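Local coordinates for protein geranyltranstransferase (Marinomonas sp. MED121, PDB 4F62) that probably acts as a prenyltransferase, joining isopentenyl diphosphate to an allylic diphosphate to build longer isoprenoid chains, at residues A[139-148]-A[183-194]. Sequence-based numbering, arbitrary orientation.
Sequences KLIQELVVAS and ALIKASVRMGAL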
ATOM      1  N   LYS A 139       0.871   8.999  12.100  1.00 35.58           N
ATOM      2  CA  LYS A 139       1.973   8.328  12.787  1.00 36.97           C
ATOM      3  C   LYS A 139       1.883   6.815  12.600  1.00 38.99           C
ATOM      4  O   LYS A 139       2.885   6.162  12.304  1.00 32.39           O
ATOM      5  CB  LYS A 139       1.993   8.710  14.276  1.00 45.68           C
ATOM      6  CG  LYS A 139       3.026   7.973  15.139  1.00 52.38           C
ATOM      7  CD  LYS A 139       4.488   8.289  14.768  1.00 58.26           C
ATOM      8  CE  LYS A 139       5.469   7.649  15.776  1.00 63.89           C
ATOM      9  NZ  LYS A 139       6.891   7.610  15.309  1.00 62.94           N
ATOM     10  N   LEU A 140       0.685   6.256  12.758  1.00 30.76           N
ATOM     11  CA  LEU A 140       0.517   4.813  12.605  1.00 31.93           C
ATOM     12  C   LEU A 140       0.808   4.381  11.164  1.00 34.38           C
ATOM     13  O   LEU A 140       1.363   3.303  10.917  1.00 34.18           O
ATOM     14  CB  LEU A 140      -0.880   4.366  13.043  1.00 34.76           C
ATOM     15  CG  LEU A 140      -1.210   4.650  14.509  1.00 40.24           C
ATOM     16  CD1 LEU A 140      -2.716   4.474  14.788  1.00 34.29           C
ATOM     17  CD2 LEU A 140      -0.365   3.755  15.412  1.00 35.85           C
ATOM     18  N   ILE A 141       0.450   5.237  10.219  1.00 32.75           N
ATOM     19  CA  ILE A 141       0.710   4.957   8.818  1.00 35.45           C
ATOM     20  C   ILE A 141       2.216   4.941   8.569  1.00 35.26           C
ATOM     21  O   ILE A 141       2.732   4.044   7.887  1.00 30.38           O
ATOM     22  CB  ILE A 141      -0.011   5.980   7.916  1.00 33.57           C
ATOM     23  CG1 ILE A 141      -1.522   5.682   7.967  1.00 31.98           C
ATOM     24  CG2 ILE A 141       0.528   5.917   6.486  1.00 32.05           C
ATOM     25  CD1 ILE A 141      -2.410   6.730   7.299  1.00 26.69           C
ATOM     26  N   GLN A 142       2.921   5.919   9.140  1.00 28.78           N
ATOM     27  CA  GLN A 142       4.383   5.954   9.041  1.00 40.99           C
ATOM     28  C   GLN A 142       5.002   4.681   9.602  1.00 40.66           C
ATOM     29  O   GLN A 142       5.916   4.118   8.994  1.00 33.91           O
ATOM     30  CB  GLN A 142       4.952   7.169   9.767  1.00 39.36           C
ATOM     31  CG  GLN A 142       4.612   8.481   9.092  1.00 37.26           C
ATOM     32  CD  GLN A 142       4.930   9.676   9.970  1.00 40.09           C
ATOM     33  OE1 GLN A 142       5.166   9.526  11.166  1.00 41.24           O
ATOM     34  NE2 GLN A 142       4.926  10.871   9.382  1.00 44.60           N
ATOM     35  N   GLU A 143       4.497   4.237  10.754  1.00 33.94           N
ATOM     36  CA  GLU A 143       4.958   3.005  11.387  1.00 36.54           C
ATOM     37  C   GLU A 143       4.771   1.822  10.452  1.00 39.87           C
ATOM     38  O   GLU A 143       5.665   0.978  10.314  1.00 34.21           O
ATOM     39  CB  GLU A 143       4.198   2.731  12.696  1.00 31.01           C
ATOM     40  CG  GLU A 143       4.552   3.664  13.861  1.00 34.25           C
ATOM     41  CD  GLU A 143       5.978   3.492  14.374  1.00 44.54           C
ATOM     42  OE1 GLU A 143       6.552   2.385  14.241  1.00 43.69           O
ATOM     43  OE2 GLU A 143       6.533   4.472  14.922  1.00 44.37           O
ATOM     44  N   LEU A 144       3.605   1.751   9.814  1.00 36.36           N
ATOM     45  CA  LEU A 144       3.287   0.605   8.967  1.00 34.41           C
ATOM     46  C   LEU A 144       4.153   0.636   7.712  1.00 36.56           C
ATOM     47  O   LEU A 144       4.636  -0.399   7.251  1.00 34.98           O
ATOM     48  CB  LEU A 144       1.813   0.596   8.569  1.00 35.51           C
ATOM     49  CG  LEU A 144       1.373  -0.655   7.793  1.00 41.10           C
ATOM     50  CD1 LEU A 144       1.496  -1.894   8.656  1.00 39.23           C
ATOM     51  CD2 LEU A 144      -0.065  -0.513   7.260  1.00 39.48           C
ATOM     52  N   VAL A 145       4.350   1.834   7.170  1.00 33.28           N
ATOM     53  CA  VAL A 145       5.152   2.012   5.966  1.00 28.89           C
ATOM     54  C   VAL A 145       6.587   1.530   6.190  1.00 37.03           C
ATOM     55  O   VAL A 145       7.144   0.778   5.380  1.00 33.62           O
ATOM     56  CB  VAL A 145       5.166   3.500   5.526  1.00 32.69           C
ATOM     57  CG1 VAL A 145       6.440   3.832   4.745  1.00 34.78           C
ATOM     58  CG2 VAL A 145       3.932   3.811   4.694  1.00 32.67           C
ATOM     59  N   VAL A 146       7.178   1.948   7.297  1.00 35.01           N
ATOM     60  CA  VAL A 146       8.573   1.631   7.530  1.00 35.83           C
ATOM     61  C   VAL A 146       8.751   0.127   7.784  1.00 38.42           C
ATOM     62  O   VAL A 146       9.792  -0.445   7.447  1.00 37.11           O
ATOM     63  CB  VAL A 146       9.179   2.503   8.660  1.00 41.53           C
ATOM     64  CG1 VAL A 146       8.797   1.978  10.017  1.00 44.19           C
ATOM     65  CG2 VAL A 146      10.675   2.548   8.532  1.00 55.05           C
ATOM     66  N   ALA A 147       7.720  -0.509   8.344  1.00 37.66           N
ATOM     67  CA  ALA A 147       7.761  -1.941   8.638  1.00 37.06           C
ATOM     68  C   ALA A 147       7.502  -2.816   7.418  1.00 36.92           C
ATOM     69  O   ALA A 147       8.021  -3.925   7.331  1.00 37.11           O
ATOM     70  CB  ALA A 147       6.764  -2.287   9.726  1.00 33.06           C
ATOM     71  N   SER A 148       6.695  -2.324   6.483  1.00 37.29           N
ATOM     72  CA  SER A 148       6.192  -3.160   5.392  1.00 33.43           C
ATOM     73  C   SER A 148       6.975  -3.026   4.090  1.00 38.04           C
ATOM     74  O   SER A 148       6.936  -3.929   3.243  1.00 39.30           O
ATOM     75  CB  SER A 148       4.722  -2.819   5.104  1.00 31.65           C
ATOM     76  OG  SER A 148       3.975  -2.857   6.299  1.00 38.37           O
ATOM     77  N   ALA A 183      10.259  -6.744  11.547  1.00 34.27           N
ATOM     78  CA  ALA A 183       9.720  -5.385  11.454  1.00 33.35           C
ATOM     79  C   ALA A 183       8.210  -5.301  11.729  1.00 30.85           C
ATOM     80  O   ALA A 183       7.758  -4.401  12.444  1.00 36.75           O
ATOM     81  CB  ALA A 183      10.083  -4.752  10.096  1.00 38.13           C
ATOM     82  N   LEU A 184       7.442  -6.250  11.196  1.00 36.79           N
ATOM     83  CA  LEU A 184       5.993  -6.246  11.388  1.00 35.88           C
ATOM     84  C   LEU A 184       5.628  -6.631  12.811  1.00 39.85           C
ATOM     85  O   LEU A 184       4.615  -6.168  13.349  1.00 36.54           O
ATOM     86  CB  LEU A 184       5.283  -7.187  10.409  1.00 40.49           C
ATOM     87  CG  LEU A 184       4.780  -6.688   9.059  1.00 47.54           C
ATOM     88  CD1 LEU A 184       3.866  -7.750   8.455  1.00 45.01           C
ATOM     89  CD2 LEU A 184       4.042  -5.339   9.181  1.00 42.57           C
ATOM     90  N   ILE A 185       6.441  -7.496  13.414  1.00 34.57           N
ATOM     91  CA  ILE A 185       6.241  -7.849  14.812  1.00 38.02           C
ATOM     92  C   ILE A 185       6.453  -6.610  15.664  1.00 30.57           C
ATOM     93  O   ILE A 185       5.706  -6.349  16.601  1.00 35.13           O
ATOM     94  CB  ILE A 185       7.255  -8.931  15.268  1.00 38.61           C
ATOM     95  CG1 ILE A 185       7.015 -10.238  14.510  1.00 39.58           C
ATOM     96  CG2 ILE A 185       7.179  -9.138  16.768  1.00 36.38           C
ATOM     97  CD1 ILE A 185       5.621 -10.809  14.686  1.00 49.79           C
ATOM     98  N   LYS A 186       7.494  -5.847  15.344  1.00 32.46           N
ATOM     99  CA  LYS A 186       7.764  -4.599  16.062  1.00 35.27           C
ATOM    100  C   LYS A 186       6.684  -3.541  15.797  1.00 35.43           C
ATOM    101  O   LYS A 186       6.297  -2.787  16.702  1.00 32.92           O
ATOM    102  CB  LYS A 186       9.149  -4.049  15.688  1.00 36.71           C
ATOM    103  CG  LYS A 186       9.603  -2.875  16.555  1.00 44.66           C
ATOM    104  CD  LYS A 186      11.116  -2.611  16.417  1.00 60.80           C
ATOM    105  CE  LYS A 186      11.412  -1.685  15.247  1.00 67.59           C
ATOM    106  NZ  LYS A 186      12.300  -0.547  15.644  1.00 71.91           N
ATOM    107  N   ALA A 187       6.213  -3.473  14.557  1.00 34.29           N
ATOM    108  CA  ALA A 187       5.130  -2.543  14.211  1.00 36.33           C
ATOM    109  C   ALA A 187       3.891  -2.868  15.038  1.00 36.31           C
ATOM    110  O   ALA A 187       3.162  -1.971  15.468  1.00 35.04           O
ATOM    111  CB  ALA A 187       4.808  -2.624  12.739  1.00 29.80           C
ATOM    112  N   SER A 188       3.658  -4.158  15.264  1.00 33.87           N
ATOM    113  CA  SER A 188       2.508  -4.597  16.060  1.00 35.06           C
ATOM    114  C   SER A 188       2.518  -4.006  17.469  1.00 36.95           C
ATOM    115  O   SER A 188       1.525  -3.418  17.906  1.00 36.75           O
ATOM    116  CB  SER A 188       2.450  -6.127  16.136  1.00 32.98           C
ATOM    117  OG  SER A 188       2.224  -6.683  14.852  1.00 38.74           O
ATOM    118  N   VAL A 189       3.629  -4.161  18.188  1.00 36.35           N
ATOM    119  CA  VAL A 189       3.680  -3.634  19.550  1.00 34.54           C
ATOM    120  C   VAL A 189       3.757  -2.103  19.547  1.00 36.91           C
ATOM    121  O   VAL A 189       3.121  -1.458  20.381  1.00 36.14           O
ATOM    122  CB  VAL A 189       4.820  -4.263  20.423  1.00 39.10           C
ATOM    123  CG1 VAL A 189       4.799  -5.794  20.325  1.00 40.07           C
ATOM    124  CG2 VAL A 189       6.174  -3.724  20.015  1.00 38.69           C
ATOM    125  N   ARG A 190       4.509  -1.521  18.607  1.00 32.99           N
ATOM    126  CA  ARG A 190       4.636  -0.062  18.547  1.00 34.60           C
ATOM    127  C   ARG A 190       3.288   0.602  18.234  1.00 36.55           C
ATOM    128  O   ARG A 190       2.850   1.549  18.917  1.00 35.54           O
ATOM    129  CB  ARG A 190       5.717   0.370  17.529  1.00 34.44           C
ATOM    130  CG  ARG A 190       7.158   0.042  17.942  1.00 32.80           C
ATOM    131  CD  ARG A 190       8.166   0.493  16.861  1.00 36.15           C
ATOM    132  NE  ARG A 190       8.065   1.933  16.596  1.00 39.41           N
ATOM    133  CZ  ARG A 190       8.637   2.871  17.345  1.00 43.93           C
ATOM    134  NH1 ARG A 190       9.363   2.527  18.407  1.00 35.89           N
ATOM    135  NH2 ARG A 190       8.487   4.152  17.040  1.00 42.06           N
ATOM    136  N   MET A 191       2.618   0.103  17.204  1.00 36.63           N
ATOM    137  CA  MET A 191       1.332   0.672  16.811  1.00 35.26           C
ATOM    138  C   MET A 191       0.246   0.450  17.855  1.00 33.89           C
ATOM    139  O   MET A 191      -0.571   1.329  18.085  1.00 37.70           O
ATOM    140  CB  MET A 191       0.882   0.137  15.453  1.00 33.78           C
ATOM    141  CG  MET A 191       1.810   0.557  14.300  1.00 32.14           C
ATOM    142  SD  MET A 191       1.402  -0.337  12.789  1.00 37.96           S
ATOM    143  CE  MET A 191      -0.073   0.543  12.257  1.00 34.64           C
ATOM    144  N   GLY A 192       0.241  -0.729  18.472  1.00 38.05           N
ATOM    145  CA  GLY A 192      -0.697  -1.013  19.538  1.00 33.79           C
ATOM    146  C   GLY A 192      -0.611   0.022  20.639  1.00 34.76           C
ATOM    147  O   GLY A 192      -1.622   0.630  21.011  1.00 37.33           O
ATOM    148  N   ALA A 193       0.601   0.227  21.150  1.00 39.05           N
ATOM    149  CA  ALA A 193       0.854   1.195  22.222  1.00 36.98           C
ATOM    150  C   ALA A 193       0.520   2.630  21.791  1.00 36.83           C
ATOM    151  O   ALA A 193      -0.181   3.370  22.501  1.00 40.62           O
ATOM    152  CB  ALA A 193       2.307   1.088  22.662  1.00 34.11           C
ATOM    153  N   LEU A 194       1.012   3.029  20.624  1.00 39.52           N
ATOM    154  CA  LEU A 194       0.687   4.358  20.083  1.00 38.29           C
ATOM    155  C   LEU A 194      -0.820   4.573  19.927  1.00 39.11           C
ATOM    156  O   LEU A 194      -1.329   5.656  20.208  1.00 41.87           O
ATOM    157  CB  LEU A 194       1.387   4.581  18.733  1.00 40.83           C
ATOM    158  CG  LEU A 194       2.913   4.756  18.736  1.00 37.32           C
ATOM    159  CD1 LEU A 194       3.474   4.475  17.345  1.00 36.59           C
ATOM    160  CD2 LEU A 194       3.285   6.182  19.170  1.00 40.71           C
TER
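Met-191 lies between Leu-140, Glu-143 and Leu-144 of the neighbouring helix. Its chain bends at chi3 (77°), which carries CE in beside the backbone, 3.4 Å from Leu-140 O, while Met-191 CG rests 3.6 Å from Glu-143 CB. Leu-140 CD2 touches both Met-191 CB and Leu-194 CB. Toward Ala-183, small residues let the helices close up: Ala-147 CB meets Ala-187 CB at 3.6 Å, and Leu-184 CD2 fits against Ala-147 CB and Ser-148 OG. Leu-74 of helix 65-86 adjoins Leu-144 and Leu-184.

Farther out, Glu-143 lays its CG against Leu-194 CD1 and presents its carboxylate to Arg-190, which grips it side-on. Arg-190 NE reaches Glu-143 OE1 at 2.8 Å and NH2 reaches OE2 at 2.9 Å, both nearly straight, although the two planes are turned 38° apart. Lys-139 NZ also binds OE2, and Arg-190 NH1 pairs with Asp-208. An alanine in place of Glu-143 would probably leave Lys-139 and Arg-190 facing each other without the carboxylate between them.

The result, an antiparallel helix pair (167°) with an apolar seam and a salt-bridge network along one edge, belongs to the all-helical isoprenoid synthase fold.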